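Local coordinates for prophenoloxidase b (Marsupenaeus japonicus, PDB 3WKY), which is the hemolymph proenzyme of a phenoloxidase, a type 3 copper protein that, once activated, probably hydroxylates monophenols and oxidises o-diphenols, at residues T386-D390 against P391-R395; S272-Q275 against D276-F280. All blocks are in the same frame, centred on the assembly; numbering follows the deposited sequence.

Contact 1 (T386-D390 against P391-R395); sequences TAVRD and PVFFR. With CUO (Cu2-o2 cluster), chain J.
Ala-387 meets Phe-393 twice: its CB lies 3.8 Å from CD1 of the ring, and its carbonyl O comes within 3.3 Å of Phe-393 CB. Val-388 sends one methyl to each of two rings. With CG1 anti to the backbone N (chi1 173°), CG2 is left over one face of Phe-393, a CH-pi contact 3.9 Å from the ring centroid and close to its normal. CG1 reaches CZ of Phe-394 at 3.7 Å. The carbonyl O of Val-388 sits at the edge of the Phe-394 ring, near its plane. Asp-390 is the N-cap of the helix. Its OD1 accepts from Val-392 N (2.9 Å), the donor arriving from above the carboxylate plane along a fairly straight N-H (163°), and its carbonyl O takes Phe-393 N. OD2 turns to a salt bridge with Arg-274, so the carboxylate is gripped through both oxygens, and the helix start and the arginine would probably both stabilise its negative charge. Held by these contacts, Phe-393 brings CE1 to 3.2 Å from O2 of the dicopper-oxygen cluster, which meets the ring at its edge, in the pocket completed by Phe-72 and six histidines of this type 3 copper site. Around the turn, helix 193-205 packs on Val-388, helix 218-239 lies against Phe-393 and Phe-394 through Leu-229, and helix 187-190 touches Pro-391 and Phe-394.

Contact 2 (S272-Q275 against D276-F280); sequences SSRQ and DSTFF. With EDO (1,2-ethanediol), chain M; EDO (1,2-ethanediol), chain K.
Thr-278 turns OG1 anti to its carbonyl carbon (chi1 -66°), which lays the hydroxyl 2.7 Å from the carbonyl O of Gln-275. Arg-274, with CG anti to the backbone N (chi1 -176°), runs across the threonine, its CG 3.6 Å from the same OG1, before bending at chi3 to carry the guanidinium to Asp-390 and to the carbonyl of Asp-257. That hydroxyl is also hydrogen-bonded to Gln-275 OE1 of the second subunit. The chain forms a G1 beta bulge here, Ser-277 and Thr-278 together standing across from Val-255, with Ser-277 in a left-handed conformation. An alanine in place of Thr-278 is likely to leave Gln-275 O without its hydroxyl neighbour and the second subunit's Gln-275 side chain without this partner. Beside the turn, Gln-275 NE2 gives a 2.9 Å hydrogen bond to O2 of one ethanediol, which in turn donates to Asp-276 O at 2.7 Å. A second ethanediol accepts from Phe-279 N through O1 at 2.9 Å, nearly straight at 171°, that oxygen at the edge of the ring. Both, probably from the crystallisation liquor, also bond to the second subunit. The Asp-276 carboxylate reaches Gly-258 N and, across the interface, Lys-373 and His-374 of the second subunit.

Contact 2 comes first along the chain, in the long loop region between helices 218-239 and 294-310; contact 1 follows at the start of helix 391-409, after helix 356-365. Both belong to the copper-containing domain of the hemocyanin family, their centres about 13 Å apart. They touch directly: Arg-274 NH1 and Asp-390 OD2 form a salt bridge of 2.8 Å, and the guanidinium also packs on Val-392. The side chain of Arg-274 lies about 13 Å, nearest atoms, from the dicopper cluster. Both are largely buried; contact 1 borders that cluster, whereas contact 2 reaches the second subunit, so the arginine-aspartate pair connects a subunit-interface turn with the beginning of a helix that carries copper-site residues.

Contact 1 (T386-D390 against P391-R395)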
ATOM      1  N   THR A 386      -4.943  -9.766  34.810  1.00 16.92           N
ATOM      2  CA  THR A 386      -4.337 -10.513  33.700  1.00 14.26           C
ATOM      3  C   THR A 386      -3.577  -9.674  32.652  1.00 16.83           C
ATOM      4  O   THR A 386      -2.818 -10.229  31.861  1.00 14.82           O
ATOM      5  CB  THR A 386      -5.401 -11.335  32.918  1.00 21.67           C
ATOM      6  OG1 THR A 386      -6.438 -10.459  32.458  1.00 17.61           O
ATOM      7  CG2 THR A 386      -6.004 -12.452  33.793  1.00 19.79           C
ATOM      8  N   ALA A 387      -3.795  -8.361  32.628  1.00 16.33           N
ATOM      9  CA  ALA A 387      -3.297  -7.530  31.518  1.00 15.63           C
ATOM     10  C   ALA A 387      -1.778  -7.517  31.380  1.00 16.11           C
ATOM     11  O   ALA A 387      -1.251  -7.501  30.265  1.00 15.08           O
ATOM     12  CB  ALA A 387      -3.836  -6.101  31.615  1.00 17.02           C
ATOM     13  N   VAL A 388      -1.066  -7.548  32.510  1.00 14.38           N
ATOM     14  CA  VAL A 388       0.404  -7.512  32.493  1.00 14.78           C
ATOM     15  C   VAL A 388       1.031  -8.698  31.729  1.00 14.68           C
ATOM     16  O   VAL A 388       2.132  -8.582  31.186  1.00 14.53           O
ATOM     17  CB  VAL A 388       0.953  -7.390  33.937  1.00 14.41           C
ATOM     18  CG1 VAL A 388       2.486  -7.519  33.988  1.00 16.67           C
ATOM     19  CG2 VAL A 388       0.523  -6.049  34.529  1.00 14.36           C
ATOM     20  N   ARG A 389       0.319  -9.821  31.653  1.00 13.55           N
ATOM     21  CA  ARG A 389       0.775 -10.985  30.886  1.00 15.34           C
ATOM     22  C   ARG A 389       1.086 -10.666  29.420  1.00 13.99           C
ATOM     23  O   ARG A 389       1.988 -11.260  28.828  1.00 15.29           O
ATOM     24  CB  ARG A 389      -0.290 -12.098  30.902  1.00 15.67           C
ATOM     25  CG  ARG A 389      -0.588 -12.701  32.292  1.00 15.43           C
ATOM     26  CD  ARG A 389      -1.738 -13.719  32.203  1.00 15.96           C
ATOM     27  NE  ARG A 389      -1.441 -14.848  31.317  1.00 18.50           N
ATOM     28  CZ  ARG A 389      -0.971 -16.028  31.725  1.00 24.02           C
ATOM     29  NH1 ARG A 389      -0.708 -16.244  33.013  1.00 19.93           N
ATOM     30  NH2 ARG A 389      -0.755 -16.994  30.844  1.00 20.03           N
ATOM     31  N   ASP A 390       0.316  -9.751  28.835  1.00 14.46           N
ATOM     32  CA  ASP A 390       0.349  -9.509  27.384  1.00 17.63           C
ATOM     33  C   ASP A 390       1.505  -8.578  27.049  1.00 14.30           C
ATOM     34  O   ASP A 390       1.631  -7.516  27.659  1.00 13.59           O
ATOM     35  CB  ASP A 390      -0.987  -8.868  26.965  1.00 13.76           C
ATOM     36  CG  ASP A 390      -1.235  -8.900  25.463  1.00 15.51           C
ATOM     37  OD1 ASP A 390      -0.280  -8.714  24.673  1.00 14.46           O
ATOM     38  OD2 ASP A 390      -2.415  -9.072  25.065  1.00 16.31           O
ATOM     39  N   PRO A 391       2.376  -8.963  26.088  1.00 14.09           N
ATOM     40  CA  PRO A 391       3.451  -8.022  25.727  1.00 15.17           C
ATOM     41  C   PRO A 391       2.933  -6.637  25.331  1.00 13.66           C
ATOM     42  O   PRO A 391       3.628  -5.637  25.541  1.00 13.57           O
ATOM     43  CB  PRO A 391       4.158  -8.710  24.544  1.00 15.10           C
ATOM     44  CG  PRO A 391       3.133  -9.755  24.030  1.00 16.97           C
ATOM     45  CD  PRO A 391       2.441 -10.209  25.297  1.00 15.74           C
ATOM     46  N   VAL A 392       1.725  -6.568  24.774  1.00 11.42           N
ATOM     47  CA  VAL A 392       1.208  -5.268  24.369  1.00 13.41           C
ATOM     48  C   VAL A 392       0.889  -4.372  25.566  1.00 15.18           C
ATOM     49  O   VAL A 392       0.797  -3.153  25.417  1.00 13.15           O
ATOM     50  CB  VAL A 392      -0.009  -5.376  23.419  1.00 12.35           C
ATOM     51  CG1 VAL A 392      -1.327  -5.520  24.209  1.00 13.15           C
ATOM     52  CG2 VAL A 392      -0.072  -4.154  22.519  1.00 12.13           C
ATOM     53  N   PHE A 393       0.725  -4.962  26.749  1.00 13.37           N
ATOM     54  CA  PHE A 393       0.577  -4.145  27.961  1.00 14.84           C
ATOM     55  C   PHE A 393       1.711  -3.132  28.057  1.00 12.61           C
ATOM     56  O   PHE A 393       1.506  -1.940  28.380  1.00 11.85           O
ATOM     57  CB  PHE A 393       0.594  -5.022  29.216  1.00 11.98           C
ATOM     58  CG  PHE A 393       0.496  -4.229  30.495  1.00 11.60           C
ATOM     59  CD1 PHE A 393      -0.744  -3.895  31.022  1.00 15.97           C
ATOM     60  CD2 PHE A 393       1.650  -3.782  31.143  1.00 16.04           C
ATOM     61  CE1 PHE A 393      -0.835  -3.139  32.197  1.00 15.21           C
ATOM     62  CE2 PHE A 393       1.577  -3.025  32.318  1.00 15.73           C
ATOM     63  CZ  PHE A 393       0.326  -2.698  32.844  1.00 12.99           C
ATOM     64  N   PHE A 394       2.919  -3.608  27.801  1.00 12.85           N
ATOM     65  CA  PHE A 394       4.083  -2.757  27.995  1.00 15.07           C
ATOM     66  C   PHE A 394       4.293  -1.798  26.829  1.00 14.43           C
ATOM     67  O   PHE A 394       4.851  -0.721  27.002  1.00 13.18           O
ATOM     68  CB  PHE A 394       5.314  -3.602  28.319  1.00 14.37           C
ATOM     69  CG  PHE A 394       5.221  -4.265  29.663  1.00 13.45           C
ATOM     70  CD1 PHE A 394       5.682  -3.612  30.806  1.00 14.49           C
ATOM     71  CD2 PHE A 394       4.623  -5.516  29.794  1.00 14.47           C
ATOM     72  CE1 PHE A 394       5.561  -4.208  32.065  1.00 14.52           C
ATOM     73  CE2 PHE A 394       4.498  -6.120  31.039  1.00 16.56           C
ATOM     74  CZ  PHE A 394       4.983  -5.467  32.178  1.00 13.50           C
ATOM     75  N   ARG A 395       3.809  -2.160  25.647  1.00 13.95           N
ATOM     76  CA  ARG A 395       3.831  -1.204  24.555  1.00 14.15           C
ATOM     77  C   ARG A 395       2.827  -0.082  24.833  1.00 13.13           C
ATOM     78  O   ARG A 395       3.101   1.088  24.561  1.00 13.69           O
ATOM     79  CB  ARG A 395       3.518  -1.904  23.215  1.00 11.50           C
ATOM     80  CG  ARG A 395       4.546  -2.988  22.825  1.00 16.62           C
ATOM     81  CD  ARG A 395       4.544  -3.229  21.293  1.00 11.62           C
ATOM     82  NE  ARG A 395       4.853  -1.977  20.595  1.00 13.45           N
ATOM     83  CZ  ARG A 395       4.501  -1.695  19.345  1.00 18.90           C
ATOM     84  NH1 ARG A 395       3.801  -2.572  18.626  1.00 17.78           N
ATOM     85  NH2 ARG A 395       4.833  -0.518  18.818  1.00 14.37           N
TER
HETATM   86 CU1  CUO J 708      -2.288  -0.634  35.419  1.00 26.47          CU
HETATM   87 CU2  CUO J 708      -3.065   0.155  31.992  1.00 20.77          CU
HETATM   88  O1  CUO J 708      -3.375   0.174  33.951  1.00 34.54           O
HETATM   89  O2  CUO J 708      -3.183  -1.413  33.504  1.00 28.87           O

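Contact 2 (S272-Q275 against D276-F280)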
ATOM      1  N   SER A 272     -10.089 -14.722  25.100  1.00 18.41           N
ATOM      2  CA  SER A 272      -9.756 -14.485  23.702  1.00 17.56           C
ATOM      3  C   SER A 272      -8.263 -14.235  23.545  1.00 15.98           C
ATOM      4  O   SER A 272      -7.595 -13.758  24.468  1.00 17.69           O
ATOM      5  CB  SER A 272     -10.549 -13.297  23.171  1.00 18.07           C
ATOM      6  OG  SER A 272     -11.927 -13.639  23.116  1.00 22.57           O
ATOM      7  N   SER A 273      -7.746 -14.577  22.371  1.00 15.28           N
ATOM      8  CA  SER A 273      -6.345 -14.343  22.044  1.00 13.91           C
ATOM      9  C   SER A 273      -6.267 -13.215  21.018  1.00 15.05           C
ATOM     10  O   SER A 273      -7.292 -12.703  20.559  1.00 16.48           O
ATOM     11  CB  SER A 273      -5.735 -15.611  21.453  1.00 17.78           C
ATOM     12  OG  SER A 273      -5.792 -16.694  22.372  1.00 19.16           O
ATOM     13  N   ARG A 274      -5.053 -12.843  20.641  1.00 16.25           N
ATOM     14  CA  ARG A 274      -4.872 -11.835  19.612  1.00 14.02           C
ATOM     15  C   ARG A 274      -3.769 -12.312  18.691  1.00 12.91           C
ATOM     16  O   ARG A 274      -2.649 -12.530  19.134  1.00 14.17           O
ATOM     17  CB  ARG A 274      -4.473 -10.481  20.215  1.00 15.05           C
ATOM     18  CG  ARG A 274      -4.376  -9.362  19.151  1.00 14.38           C
ATOM     19  CD  ARG A 274      -3.860  -8.041  19.738  1.00 11.49           C
ATOM     20  NE  ARG A 274      -2.484  -8.186  20.230  1.00 13.16           N
ATOM     21  CZ  ARG A 274      -2.132  -8.334  21.508  1.00 16.64           C
ATOM     22  NH1 ARG A 274      -3.048  -8.338  22.472  1.00 13.55           N
ATOM     23  NH2 ARG A 274      -0.847  -8.476  21.821  1.00 15.24           N
ATOM     24  N   GLN A 275      -4.095 -12.494  17.413  1.00 14.48           N
ATOM     25  CA  GLN A 275      -3.106 -12.933  16.433  1.00 13.12           C
ATOM     26  C   GLN A 275      -2.041 -11.872  16.223  1.00 10.07           C
ATOM     27  O   GLN A 275      -2.293 -10.674  16.416  1.00 12.76           O
ATOM     28  CB  GLN A 275      -3.794 -13.230  15.091  1.00 11.60           C
ATOM     29  CG  GLN A 275      -4.727 -14.437  15.179  1.00 11.06           C
ATOM     30  CD  GLN A 275      -5.658 -14.562  13.992  1.00 13.95           C
ATOM     31  OE1 GLN A 275      -6.681 -15.239  14.083  1.00 13.20           O
ATOM     32  NE2 GLN A 275      -5.316 -13.910  12.873  1.00 12.31           N
ATOM     33  N   ASP A 276      -0.856 -12.302  15.799  1.00 11.20           N
ATOM     34  CA  ASP A 276       0.146 -11.346  15.324  1.00 14.85           C
ATOM     35  C   ASP A 276      -0.459 -10.433  14.248  1.00 16.22           C
ATOM     36  O   ASP A 276      -1.344 -10.853  13.478  1.00 14.83           O
ATOM     37  CB  ASP A 276       1.357 -12.065  14.719  1.00 16.94           C
ATOM     38  CG  ASP A 276       2.223 -12.781  15.750  1.00 19.32           C
ATOM     39  OD1 ASP A 276       2.229 -12.431  16.953  1.00 17.38           O
ATOM     40  OD2 ASP A 276       2.952 -13.701  15.336  1.00 21.11           O
ATOM     41  N   SER A 277       0.027  -9.193  14.195  1.00 14.43           N
ATOM     42  CA  SER A 277      -0.381  -8.228  13.166  1.00 13.99           C
ATOM     43  C   SER A 277      -1.876  -7.937  13.175  1.00 16.30           C
ATOM     44  O   SER A 277      -2.525  -7.998  12.132  1.00 14.64           O
ATOM     45  CB  SER A 277       0.047  -8.700  11.767  1.00 19.10           C
ATOM     46  OG  SER A 277       1.437  -8.987  11.762  1.00 20.99           O
ATOM     47  N   THR A 278      -2.406  -7.607  14.349  1.00 15.35           N
ATOM     48  CA  THR A 278      -3.809  -7.233  14.490  1.00 14.79           C
ATOM     49  C   THR A 278      -3.918  -5.711  14.617  1.00 13.32           C
ATOM     50  O   THR A 278      -3.170  -5.090  15.385  1.00 13.35           O
ATOM     51  CB  THR A 278      -4.416  -7.930  15.732  1.00 14.11           C
ATOM     52  OG1 THR A 278      -4.433  -9.349  15.503  1.00 14.89           O
ATOM     53  CG2 THR A 278      -5.845  -7.445  15.999  1.00 13.71           C
ATOM     54  N   PHE A 279      -4.842  -5.109  13.873  1.00 13.91           N
ATOM     55  CA  PHE A 279      -5.045  -3.662  13.949  1.00 16.08           C
ATOM     56  C   PHE A 279      -5.809  -3.239  15.202  1.00 11.15           C
ATOM     57  O   PHE A 279      -6.699  -3.947  15.688  1.00 16.17           O
ATOM     58  CB  PHE A 279      -5.786  -3.129  12.711  1.00 14.54           C
ATOM     59  CG  PHE A 279      -4.949  -3.121  11.453  1.00 18.33           C
ATOM     60  CD1 PHE A 279      -4.176  -2.010  11.126  1.00 15.62           C
ATOM     61  CD2 PHE A 279      -4.952  -4.216  10.591  1.00 19.11           C
ATOM     62  CE1 PHE A 279      -3.413  -1.989   9.962  1.00 19.41           C
ATOM     63  CE2 PHE A 279      -4.182  -4.208   9.434  1.00 22.75           C
ATOM     64  CZ  PHE A 279      -3.411  -3.095   9.119  1.00 21.55           C
ATOM     65  N   PHE A 280      -5.430  -2.065  15.707  1.00 12.34           N
ATOM     66  CA  PHE A 280      -6.135  -1.329  16.752  1.00 16.93           C
ATOM     67  C   PHE A 280      -7.317  -0.666  16.036  1.00 13.92           C
ATOM     68  O   PHE A 280      -7.130   0.235  15.206  1.00 14.36           O
ATOM     69  CB  PHE A 280      -5.128  -0.295  17.281  1.00 14.16           C
ATOM     70  CG  PHE A 280      -5.577   0.526  18.482  1.00 14.21           C
ATOM     71  CD1 PHE A 280      -5.440   0.036  19.780  1.00 14.26           C
ATOM     72  CD2 PHE A 280      -6.016   1.841  18.311  1.00 14.89           C
ATOM     73  CE1 PHE A 280      -5.787   0.836  20.890  1.00 13.60           C
ATOM     74  CE2 PHE A 280      -6.364   2.641  19.398  1.00 16.35           C
ATOM     75  CZ  PHE A 280      -6.243   2.139  20.700  1.00 16.51           C
TER
HETATM   76  C1  EDO M 711      -6.271  -7.800  11.368  1.00 22.80           C
HETATM   77  O1  EDO M 711      -6.667  -6.786  12.301  1.00 18.09           O
HETATM   78  C2  EDO M 711      -6.323  -9.180  12.024  1.00 21.81           C
HETATM   79  O2  EDO M 711      -7.662  -9.543  12.398  1.00 17.32           O
HETATM   80  C1  EDO K 709      -3.088 -11.074   9.812  1.00 21.66           C
HETATM   81  O1  EDO K 709      -2.792 -12.276   9.085  1.00 18.14           O
HETATM   82  C2  EDO K 709      -3.894 -11.410  11.066  1.00 22.51           C
HETATM   83  O2  EDO K 709      -3.102 -12.174  11.994  1.00 17.19           O